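Local coordinates for protein thiosulfate sulfurtransferase TUM1 (Saccharomyces cerevisiae, PDB 3UTN) that accepts persulfide sulfur from the cysteine desulfurase NFS1 and passes it to UBA4 for 2-thiolation of the wobble uridine of tRNAs, at residues A[52-57]-A[80-85]; A[118-121]-A[126-129]; A[251-256]-A[295-300]; A[240-245]-A[289-294]. All coordinates share one frame; numbering follows the deposited sequence.

Contact 1 (A[52-57]-A[80-85]); sequences ATWYLP and DIDAIS
The indole of Trp54 meets the 80-85 loop in two ways, through its face and through its N-H edge. Over one face lies Ile81 CG2, 4.1 Å from the centroid of the five-membered ring of Trp54, a CH-pi contact. At the edge, the carboxylate of Asp82 stands almost upright to the ring, the two planes 78° apart, and Asp82 OD1 takes a weak hydrogen bond from Trp54 NE1 at 2.6 Å, bent to 127°. Trp54 can serve both partners because its CG is anti to the backbone N (chi1 176°), which swings the ring across to the other loop. Replacing the indole by an alanine is likely to leave the Asp82 carboxylate without its N-H partner and a gap beside Ile81. Ala52 CB faces Ile81 CD1 at 4.2 Å, and Cys130 of helix 127-136 touches both residues, so a bulkier side chain than alanine's would probably have little room. Farther out, a water accepts from Ile81 N at 2.8 Å and lies within bonding distance of Thr53 O, linking the two backbones. Asp80 shapes its own loop: in an Asx motif Asp80 OD1 receives the N-H of Ala83, from above the carboxylate plane. Both loops follow parallel strands of the N-terminal rhodanese domain, 47-51 and 77-78, and the Trp54 side chain lies about 9 Å from that of the catalytic Cys282 in the other domain.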
loop_
_atom_site.group_PDB
_atom_site.type_symbol
_atom_site.label_atom_id
_atom_site.label_comp_id
_atom_site.label_asym_id
_atom_site.label_seq_id
_atom_site.Cartn_x
_atom_site.Cartn_y
_atom_site.Cartn_z
ATOM N N ALA A 52 7.956 4.147 -5.622
ATOM C CA ALA A 52 6.627 4.637 -5.335
ATOM C C ALA A 52 6.699 5.569 -4.154
ATOM O O ALA A 52 5.701 5.824 -3.481
ATOM C CB ALA A 52 5.703 3.482 -5.041
ATOM N N THR A 53 7.892 6.087 -3.912
ATOM C CA THR A 53 8.113 6.933 -2.769
ATOM C C THR A 53 7.081 8.021 -2.761
ATOM O O THR A 53 6.823 8.689 -3.761
ATOM C CB THR A 53 9.512 7.535 -2.750
ATOM O OG1 THR A 53 10.453 6.480 -2.589
ATOM C CG2 THR A 53 9.658 8.487 -1.592
ATOM N N TRP A 54 6.458 8.144 -1.613
ATOM C CA TRP A 54 5.498 9.168 -1.401
ATOM C C TRP A 54 5.680 9.521 0.029
ATOM O O TRP A 54 5.858 8.650 0.873
ATOM C CB TRP A 54 4.113 8.633 -1.681
ATOM C CG TRP A 54 3.051 9.639 -1.389
ATOM C CD1 TRP A 54 2.492 10.562 -2.262
ATOM C CD2 TRP A 54 2.400 9.872 -0.109
ATOM N NE1 TRP A 54 1.555 11.324 -1.623
ATOM C CE2 TRP A 54 1.452 10.962 -0.327
ATOM C CE3 TRP A 54 2.497 9.300 1.155
ATOM C CZ2 TRP A 54 0.647 11.449 0.689
ATOM C CZ3 TRP A 54 1.678 9.798 2.169
ATOM C CH2 TRP A 54 0.774 10.845 1.940
ATOM N N TYR A 55 5.653 10.812 0.304
ATOM C CA TYR A 55 5.931 11.297 1.629
ATOM C C TYR A 55 4.718 11.978 2.190
ATOM O O TYR A 55 3.927 12.538 1.448
ATOM C CB TYR A 55 7.060 12.304 1.568
ATOM C CG TYR A 55 8.364 11.719 1.122
ATOM C CD1 TYR A 55 8.901 10.607 1.762
ATOM C CD2 TYR A 55 9.081 12.298 0.088
ATOM C CE1 TYR A 55 10.117 10.080 1.372
ATOM C CE2 TYR A 55 10.297 11.782 -0.307
ATOM C CZ TYR A 55 10.807 10.677 0.341
ATOM O OH TYR A 55 12.001 10.158 -0.049
ATOM N N LEU A 56 4.571 11.913 3.505
ATOM C CA LEU A 56 3.627 12.780 4.169
ATOM C C LEU A 56 4.126 14.184 3.923
ATOM O O LEU A 56 5.304 14.457 4.144
ATOM C CB LEU A 56 3.587 12.489 5.663
ATOM C CG LEU A 56 2.994 11.147 6.071
ATOM C CD1 LEU A 56 2.955 11.055 7.588
ATOM C CD2 LEU A 56 1.602 10.971 5.483
ATOM N N PRO A 57 3.250 15.067 3.414
ATOM C CA PRO A 57 3.623 16.464 3.223
ATOM C C PRO A 57 4.253 17.061 4.471
ATOM O O PRO A 57 5.134 17.909 4.361
ATOM C CB PRO A 57 2.289 17.132 2.914
ATOM C CG PRO A 57 1.538 16.073 2.182
ATOM C CD PRO A 57 1.916 14.779 2.852
ATOM N N ASP A 80 4.180 7.765 -9.319
ATOM C CA ASP A 80 3.616 8.867 -8.596
ATOM C C ASP A 80 2.312 8.433 -7.957
ATOM O O ASP A 80 1.266 8.407 -8.599
ATOM C CB ASP A 80 3.403 10.055 -9.519
ATOM C CG ASP A 80 3.166 11.326 -8.759
ATOM O OD1 ASP A 80 2.598 11.253 -7.654
ATOM O OD2 ASP A 80 3.550 12.391 -9.262
ATOM N N ILE A 81 2.403 8.088 -6.679
ATOM C CA ILE A 81 1.255 7.677 -5.882
ATOM C C ILE A 81 0.115 8.680 -6.013
ATOM O O ILE A 81 -1.048 8.297 -6.119
ATOM C CB ILE A 81 1.674 7.505 -4.398
ATOM C CG1 ILE A 81 2.492 6.219 -4.229
ATOM C CG2 ILE A 81 0.481 7.542 -3.456
ATOM C CD1 ILE A 81 1.755 4.937 -4.554
ATOM N N ASP A 82 0.465 9.962 -6.029
ATOM C CA ASP A 82 -0.528 11.024 -6.121
ATOM C C ASP A 82 -1.155 11.106 -7.496
ATOM O O ASP A 82 -2.372 11.181 -7.615
ATOM C CB ASP A 82 0.095 12.366 -5.769
ATOM C CG ASP A 82 0.501 12.444 -4.333
ATOM O OD1 ASP A 82 -0.213 11.884 -3.479
ATOM O OD2 ASP A 82 1.537 13.069 -4.053
ATOM N N ALA A 83 -0.318 11.110 -8.527
ATOM C CA ALA A 83 -0.795 11.251 -9.896
ATOM C C ALA A 83 -1.525 10.002 -10.349
ATOM O O ALA A 83 -2.528 10.087 -11.046
ATOM C CB ALA A 83 0.357 11.571 -10.831
ATOM N N ILE A 84 -1.032 8.843 -9.931
ATOM C CA ILE A 84 -1.630 7.578 -10.329
ATOM C C ILE A 84 -2.663 7.185 -9.284
ATOM O O ILE A 84 -2.549 6.182 -8.579
ATOM C CB ILE A 84 -0.573 6.495 -10.564
ATOM C CG1 ILE A 84 0.606 7.101 -11.334
ATOM C CG2 ILE A 84 -1.188 5.309 -11.296
ATOM C CD1 ILE A 84 1.847 6.243 -11.396
ATOM N N SER A 85 -3.673 8.032 -9.187
ATOM C CA SER A 85 -4.752 7.857 -8.258
ATOM C C SER A 85 -5.946 8.498 -8.926
ATOM O O SER A 85 -5.813 9.118 -9.989
ATOM C CB SER A 85 -4.439 8.568 -6.942
ATOM O OG SER A 85 -4.316 9.962 -7.143
HETATM O O HOH W 1 4.836 8.351 -5.366
#

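Contact 2 (A[118-121]-A[126-129]); sequences VYDR and SSPR
The carboxylate of Asp120, just past strand 115-119, grips the start of helix 127-136 at Ser126 and Ser127; this is the strand-to-helix turn of a beta-alpha-beta unit in the N-terminal rhodanese domain. Asp120 OD2 collects three backbone N-H groups, two of them from this contact and the third from Phe125. Ser127 N lies 2.7 Å from Asp120 OD2, its bond nearly straight at 164°, on the anti side and 31° out of the carboxylate plane. Ser126 N lies 2.6 Å from Asp120 OD2, almost in line with the C-O bond but more bent, at 136°. Aspartate suits the place: its short side chain, with CG between the backbone N and the carbonyl carbon, sets the carboxylate beside the first turn, whose partial positive charge would probably stabilise the anion. Gly123 N bonds to OD1, so the intervening loop is tied to the same group. With an alanine in its place, the amides of Ser126 and Ser127 would probably lose their shared anionic acceptor and the turn could shift. Ser127 CB sits 3.3 Å from Tyr119 C, and Val118 CG1 packs 3.6 Å from Ser127 CB. Ser126 OG turns to Ala52 O. Strand 141-145 lies next to strand 115-119, its Leu144 touching Val118, Ser127 and Pro128, and helix 286-297 of the other domain packs on Pro128.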
loop_
_atom_site.group_PDB
_atom_site.type_symbol
_atom_site.label_atom_id
_atom_site.label_comp_id
_atom_site.label_asym_id
_atom_site.label_seq_id
_atom_site.Cartn_x
_atom_site.Cartn_y
_atom_site.Cartn_z
ATOM N N VAL A 118 8.506 -2.746 -6.779
ATOM C CA VAL A 118 8.110 -1.510 -6.193
ATOM C C VAL A 118 8.880 -1.322 -4.922
ATOM O O VAL A 118 9.097 -2.253 -4.161
ATOM C CB VAL A 118 6.620 -1.501 -5.884
ATOM C CG1 VAL A 118 6.235 -0.145 -5.332
ATOM C CG2 VAL A 118 5.843 -1.803 -7.150
ATOM N N TYR A 119 9.292 -0.095 -4.698
ATOM C CA TYR A 119 9.902 0.232 -3.451
ATOM C C TYR A 119 9.556 1.662 -3.180
ATOM O O TYR A 119 8.983 2.349 -4.021
ATOM C CB TYR A 119 11.409 0.035 -3.534
ATOM C CG TYR A 119 12.111 0.911 -4.535
ATOM C CD1 TYR A 119 12.126 0.591 -5.893
ATOM C CD2 TYR A 119 12.767 2.059 -4.124
ATOM C CE1 TYR A 119 12.782 1.397 -6.804
ATOM C CE2 TYR A 119 13.434 2.860 -5.020
ATOM C CZ TYR A 119 13.439 2.525 -6.352
ATOM O OH TYR A 119 14.102 3.334 -7.224
ATOM N N ASP A 120 9.885 2.100 -1.986
ATOM C CA ASP A 120 9.791 3.499 -1.685
ATOM C C ASP A 120 10.931 3.815 -0.754
ATOM O O ASP A 120 11.585 2.904 -0.239
ATOM C CB ASP A 120 8.418 3.843 -1.100
ATOM C CG ASP A 120 8.129 3.133 0.195
ATOM O OD1 ASP A 120 9.068 2.797 0.940
ATOM O OD2 ASP A 120 6.941 2.929 0.486
ATOM N N ARG A 121 11.181 5.095 -0.541
ATOM C CA ARG A 121 12.317 5.494 0.262
ATOM C C ARG A 121 12.007 5.467 1.735
ATOM O O ARG A 121 12.909 5.540 2.558
ATOM C CB ARG A 121 12.786 6.873 -0.153
ATOM C CG ARG A 121 13.269 6.868 -1.575
ATOM C CD ARG A 121 13.655 8.244 -2.047
ATOM N NE ARG A 121 14.051 8.157 -3.442
ATOM C CZ ARG A 121 15.223 7.691 -3.856
ATOM N NH1 ARG A 121 16.125 7.278 -2.981
ATOM N NH2 ARG A 121 15.490 7.638 -5.149
ATOM N N SER A 126 4.498 3.715 0.905
ATOM C CA SER A 126 3.638 3.916 -0.250
ATOM C C SER A 126 3.866 2.815 -1.261
ATOM O O SER A 126 3.050 2.590 -2.150
ATOM C CB SER A 126 3.959 5.255 -0.887
ATOM O OG SER A 126 5.353 5.358 -1.131
ATOM N N SER A 127 5.002 2.145 -1.145
ATOM C CA SER A 127 5.327 1.095 -2.084
ATOM C C SER A 127 4.301 -0.030 -2.050
ATOM O O SER A 127 3.920 -0.515 -3.103
ATOM C CB SER A 127 6.744 0.572 -1.876
ATOM O OG SER A 127 6.917 0.097 -0.563
ATOM N N PRO A 128 3.815 -0.426 -0.852
ATOM C CA PRO A 128 2.821 -1.488 -0.881
ATOM C C PRO A 128 1.598 -1.037 -1.649
ATOM O O PRO A 128 1.097 -1.778 -2.484
ATOM C CB PRO A 128 2.486 -1.700 0.596
ATOM C CG PRO A 128 3.690 -1.211 1.322
ATOM C CD PRO A 128 4.105 -0.014 0.532
ATOM N N ARG A 129 1.139 0.179 -1.372
ATOM C CA ARG A 129 0.032 0.767 -2.097
ATOM C C ARG A 129 0.294 0.670 -3.584
ATOM O O ARG A 129 -0.573 0.274 -4.355
ATOM C CB ARG A 129 -0.120 2.234 -1.716
ATOM C CG ARG A 129 -1.092 2.978 -2.600
ATOM C CD ARG A 129 -2.502 2.634 -2.183
ATOM N NE ARG A 129 -3.477 3.146 -3.123
ATOM C CZ ARG A 129 -4.771 3.238 -2.861
ATOM N NH1 ARG A 129 -5.231 2.866 -1.679
ATOM N NH2 ARG A 129 -5.600 3.710 -3.776
#

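Contact 3 (A[251-256]-A[295-300]); sequences PEAGEA and LELAGV
Leu297, on the last turn of helix 286-297, reaches Pro251 and Ala253 in the approach to helix 255-267, and the segment 295-300 is best followed to it from its start. Leu295 packs into the domain, toward strands 278-281 and 303-306, and Glu296 carries its charge to Lys292, one turn back in the same helix. Leu297 then does the touching. With CG anti to the backbone N (chi1 -177°), its forked end extends across to the other segment and divides its work. Leu297 CD1 lies 3.7 Å from Ala253 CB, a methyl-to-methyl contact. The other branch, Leu297 CD2, comes to 3.0 Å from Pro251 O, an unusually short approach that may be imprecise. Leucine suits the place because two branches from one carbon can meet two residues, while the small Ala253 lets the backbones come near: the CA atoms of Ala253 and Leu297 are 5.5 Å apart. Beyond Leu297 the helix ends. Ala298 offers its O to His258, and Gly299, with positive phi (81°), closes a Schellman motif: Gly299 N bonds to Glu296 O at 2.9 Å, and Val300 N to Leu295 O at 2.7 Å. A residue without a side chain adopts such a phi easily. The contact thus lies at the surface of the C-terminal rhodanese domain, joining the C-terminal end of helix 286-297 to the loop that enters helix 255-267. There Gly254 is the N-cap, and Pro251 packs back on Ile257 and Thr260 of that helix.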
loop_
_atom_site.group_PDB
_atom_site.type_symbol
_atom_site.label_atom_id
_atom_site.label_comp_id
_atom_site.label_asym_id
_atom_site.label_seq_id
_atom_site.Cartn_x
_atom_site.Cartn_y
_atom_site.Cartn_z
ATOM N N PRO A 251 8.246 -8.160 7.996
ATOM C CA PRO A 251 8.902 -9.357 8.479
ATOM C C PRO A 251 8.788 -10.429 7.420
ATOM O O PRO A 251 7.913 -10.358 6.554
ATOM C CB PRO A 251 8.072 -9.736 9.700
ATOM C CG PRO A 251 7.526 -8.443 10.180
ATOM C CD PRO A 251 7.235 -7.660 8.939
ATOM N N GLU A 252 9.677 -11.405 7.477
ATOM C CA GLU A 252 9.646 -12.496 6.527
ATOM C C GLU A 252 8.332 -13.238 6.636
ATOM O O GLU A 252 7.750 -13.321 7.714
ATOM C CB GLU A 252 10.823 -13.438 6.764
ATOM C CG GLU A 252 12.156 -12.798 6.416
ATOM C CD GLU A 252 12.188 -12.291 4.986
ATOM O OE1 GLU A 252 12.200 -11.058 4.788
ATOM O OE2 GLU A 252 12.174 -13.125 4.058
ATOM N N ALA A 253 7.855 -13.742 5.506
ATOM C CA ALA A 253 6.697 -14.615 5.488
ATOM C C ALA A 253 6.937 -15.744 6.479
ATOM O O ALA A 253 8.083 -16.126 6.734
ATOM C CB ALA A 253 6.473 -15.165 4.096
ATOM N N GLY A 254 5.859 -16.259 7.052
ATOM C CA GLY A 254 5.963 -17.353 7.998
ATOM C C GLY A 254 6.088 -16.830 9.405
ATOM O O GLY A 254 5.416 -15.864 9.775
ATOM N N GLU A 255 6.955 -17.460 10.188
ATOM C CA GLU A 255 7.027 -17.183 11.614
ATOM C C GLU A 255 7.224 -15.699 11.912
ATOM O O GLU A 255 6.585 -15.167 12.809
ATOM C CB GLU A 255 8.100 -18.040 12.303
ATOM C CG GLU A 255 9.539 -17.696 11.943
ATOM C CD GLU A 255 10.561 -18.589 12.634
ATOM O OE1 GLU A 255 10.176 -19.648 13.179
ATOM O OE2 GLU A 255 11.758 -18.231 12.622
ATOM N N ALA A 256 8.095 -15.036 11.153
ATOM C CA ALA A 256 8.425 -13.644 11.422
ATOM C C ALA A 256 7.182 -12.768 11.332
ATOM O O ALA A 256 6.809 -12.121 12.308
ATOM C CB ALA A 256 9.514 -13.149 10.486
ATOM N N LEU A 295 -0.742 -8.602 6.138
ATOM C CA LEU A 295 -1.720 -9.653 6.385
ATOM C C LEU A 295 -1.624 -10.741 5.334
ATOM O O LEU A 295 -1.561 -11.923 5.657
ATOM C CB LEU A 295 -3.129 -9.072 6.428
ATOM C CG LEU A 295 -3.332 -8.031 7.523
ATOM C CD1 LEU A 295 -4.750 -7.510 7.492
ATOM C CD2 LEU A 295 -2.998 -8.597 8.894
ATOM N N GLU A 296 -1.591 -10.337 4.073
ATOM C CA GLU A 296 -1.440 -11.293 2.995
ATOM C C GLU A 296 -0.114 -12.017 3.099
ATOM O O GLU A 296 -0.029 -13.214 2.832
ATOM C CB GLU A 296 -1.562 -10.591 1.660
ATOM C CG GLU A 296 -2.977 -10.126 1.419
ATOM C CD GLU A 296 -3.054 -8.981 0.444
ATOM O OE1 GLU A 296 -1.999 -8.415 0.076
ATOM O OE2 GLU A 296 -4.184 -8.657 0.047
ATOM N N LEU A 297 0.912 -11.279 3.500
ATOM C CA LEU A 297 2.207 -11.855 3.783
ATOM C C LEU A 297 2.076 -12.922 4.854
ATOM O O LEU A 297 2.659 -13.990 4.736
ATOM C CB LEU A 297 3.174 -10.772 4.240
ATOM C CG LEU A 297 4.603 -11.207 4.516
ATOM C CD1 LEU A 297 5.217 -11.767 3.246
ATOM C CD2 LEU A 297 5.361 -9.992 5.001
ATOM N N ALA A 298 1.289 -12.616 5.883
ATOM C CA ALA A 298 1.015 -13.534 6.979
ATOM C C ALA A 298 0.086 -14.661 6.550
ATOM O O ALA A 298 -0.244 -15.533 7.344
ATOM C CB ALA A 298 0.423 -12.780 8.156
ATOM N N GLY A 299 -0.324 -14.636 5.288
ATOM C CA GLY A 299 -1.190 -15.661 4.739
ATOM C C GLY A 299 -2.642 -15.421 5.091
ATOM O O GLY A 299 -3.471 -16.305 4.929
ATOM N N VAL A 300 -2.952 -14.227 5.586
ATOM C CA VAL A 300 -4.341 -13.852 5.806
ATOM C C VAL A 300 -4.990 -13.746 4.431
ATOM O O VAL A 300 -4.535 -12.983 3.583
ATOM C CB VAL A 300 -4.482 -12.533 6.588
ATOM C CG1 VAL A 300 -5.946 -12.182 6.790
ATOM C CG2 VAL A 300 -3.763 -12.624 7.925
#

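Contact 4 (A[240-245]-A[289-294]); sequences GSLLDP and VIIKTA
Leu242 faces helix 286-297 and can be followed atom by atom. Leu242 CB lies 3.5 Å from Ala294 CB. Leu242 CG, anti to the carbonyl carbon (chi1 -63°), stays near the same methyl, 4.1 Å from Ala294 CB. Leu242 CD1 presses on Ala294 CB at 3.5 Å, tighter than usual van der Waals contact, and meets Ile291 CB at 3.6 Å and the Ile291 CG2 branch at a similar distance, the two side chains crossing obliquely. Alanine suits position 294 because its single methyl already fills the space against Leu242. Beside it, Leu243 lies at about a right angle to Ile290, and Leu243 CD1 rests 3.7 Å from Ile290 CG2, the branch anti to the backbone N. Within the helix, Val289 O accepts both the N-H and the OG1 of Thr293, from opposite faces of its plane. Leu261 and Ala264 of helix 255-267 also touch Leu242. The side-chain contacts between the segments are all aliphatic, so they depend on shape and on exclusion of water; this buried packing holds the loop after strand 234-236 against the helix that follows the catalytic Cys282, the side chains of Ile291 and Cys282 being about 7 Å apart.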
loop_
_atom_site.group_PDB
_atom_site.type_symbol
_atom_site.label_atom_id
_atom_site.label_comp_id
_atom_site.label_asym_id
_atom_site.label_seq_id
_atom_site.Cartn_x
_atom_site.Cartn_y
_atom_site.Cartn_z
ATOM N N GLY A 240 2.639 0.439 11.159
ATOM C CA GLY A 240 3.976 0.365 11.732
ATOM C C GLY A 240 4.160 -0.863 12.596
ATOM O O GLY A 240 5.266 -1.384 12.716
ATOM N N SER A 241 3.063 -1.340 13.178
ATOM C CA SER A 241 3.094 -2.537 14.008
ATOM C C SER A 241 3.433 -3.771 13.185
ATOM O O SER A 241 3.838 -4.787 13.726
ATOM C CB SER A 241 1.754 -2.739 14.709
ATOM O OG SER A 241 0.762 -3.185 13.796
ATOM N N LEU A 242 3.258 -3.679 11.875
ATOM C CA LEU A 242 3.460 -4.829 11.014
ATOM C C LEU A 242 4.762 -4.726 10.237
ATOM O O LEU A 242 5.091 -5.592 9.439
ATOM C CB LEU A 242 2.256 -5.015 10.091
ATOM C CG LEU A 242 0.960 -5.309 10.847
ATOM C CD1 LEU A 242 -0.159 -5.593 9.871
ATOM C CD2 LEU A 242 1.129 -6.493 11.783
ATOM N N LEU A 243 5.502 -3.657 10.487
ATOM C CA LEU A 243 6.785 -3.461 9.851
ATOM C C LEU A 243 7.848 -3.502 10.914
ATOM O O LEU A 243 7.597 -3.118 12.057
ATOM C CB LEU A 243 6.826 -2.114 9.138
ATOM C CG LEU A 243 5.780 -1.922 8.041
ATOM C CD1 LEU A 243 5.927 -0.539 7.435
ATOM C CD2 LEU A 243 5.927 -2.996 6.976
ATOM N N ASP A 244 9.034 -3.969 10.551
ATOM C CA ASP A 244 10.149 -3.861 11.467
ATOM C C ASP A 244 10.301 -2.388 11.847
ATOM O O ASP A 244 10.297 -1.522 10.971
ATOM C CB ASP A 244 11.432 -4.403 10.854
ATOM C CG ASP A 244 12.641 -4.118 11.718
ATOM O OD1 ASP A 244 12.987 -4.972 12.559
ATOM O OD2 ASP A 244 13.218 -3.021 11.578
ATOM N N PRO A 245 10.409 -2.101 13.160
ATOM C CA PRO A 245 10.406 -0.732 13.681
ATOM C C PRO A 245 11.452 0.187 13.053
ATOM O O PRO A 245 11.166 1.360 12.808
ATOM C CB PRO A 245 10.700 -0.925 15.169
ATOM C CG PRO A 245 10.164 -2.279 15.472
ATOM C CD PRO A 245 10.462 -3.095 14.248
ATOM N N VAL A 289 -2.793 -0.489 2.766
ATOM C CA VAL A 289 -2.184 -1.516 1.947
ATOM C C VAL A 289 -0.945 -2.069 2.629
ATOM O O VAL A 289 -0.589 -3.223 2.432
ATOM C CB VAL A 289 -1.827 -1.019 0.545
ATOM C CG1 VAL A 289 -1.189 -2.145 -0.244
ATOM C CG2 VAL A 289 -3.079 -0.530 -0.162
ATOM N N ILE A 290 -0.302 -1.242 3.441
ATOM C CA ILE A 290 0.843 -1.701 4.197
ATOM C C ILE A 290 0.409 -2.888 5.039
ATOM O O ILE A 290 1.030 -3.949 4.991
ATOM C CB ILE A 290 1.429 -0.613 5.100
ATOM C CG1 ILE A 290 1.860 0.594 4.262
ATOM C CG2 ILE A 290 2.588 -1.181 5.911
ATOM C CD1 ILE A 290 2.235 1.800 5.091
ATOM N N ILE A 291 -0.677 -2.720 5.784
ATOM C CA ILE A 291 -1.127 -3.800 6.647
ATOM C C ILE A 291 -1.781 -4.893 5.853
ATOM O O ILE A 291 -1.625 -6.057 6.172
ATOM C CB ILE A 291 -2.027 -3.332 7.804
ATOM C CG1 ILE A 291 -3.335 -2.713 7.311
ATOM C CG2 ILE A 291 -1.250 -2.370 8.673
ATOM C CD1 ILE A 291 -4.380 -2.600 8.402
ATOM N N LYS A 292 -2.500 -4.508 4.805
ATOM C CA LYS A 292 -3.108 -5.473 3.922
ATOM C C LYS A 292 -2.025 -6.424 3.424
ATOM O O LYS A 292 -2.185 -7.638 3.446
ATOM C CB LYS A 292 -3.760 -4.747 2.759
ATOM C CG LYS A 292 -4.271 -5.655 1.670
ATOM C CD LYS A 292 -4.914 -4.824 0.584
ATOM C CE LYS A 292 -5.651 -5.722 -0.378
ATOM N NZ LYS A 292 -4.708 -6.652 -1.047
ATOM N N THR A 293 -0.915 -5.841 3.000
ATOM C CA THR A 293 0.207 -6.586 2.474
ATOM C C THR A 293 0.825 -7.458 3.546
ATOM O O THR A 293 1.142 -8.618 3.286
ATOM C CB THR A 293 1.245 -5.627 1.882
ATOM O OG1 THR A 293 0.626 -4.905 0.813
ATOM C CG2 THR A 293 2.445 -6.377 1.357
ATOM N N ALA A 294 0.971 -6.902 4.745
ATOM C CA ALA A 294 1.472 -7.654 5.891
ATOM C C ALA A 294 0.566 -8.838 6.190
ATOM O O ALA A 294 1.045 -9.938 6.445
ATOM C CB ALA A 294 1.587 -6.764 7.105
#

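In the fold
Contacts 1, 2 and 4 are buried, whereas contact 3 lies at the surface, its centre about 15 Å from the centre of the chain. Contacts 1 and 2 belong to the N-terminal rhodanese domain and meet directly; both rely on a carboxylate as well as on apolar contact. Contacts 3 and 4 share helix 286-297 of the C-terminal domain and are aliphatic in their side-chain pairing, with contact 4 the more extensive. One place where the domains meet is Pro128 of contact 2 on Val289 of contact 4, whereas contacts 1 and 3 are about 26 Å apart between centres.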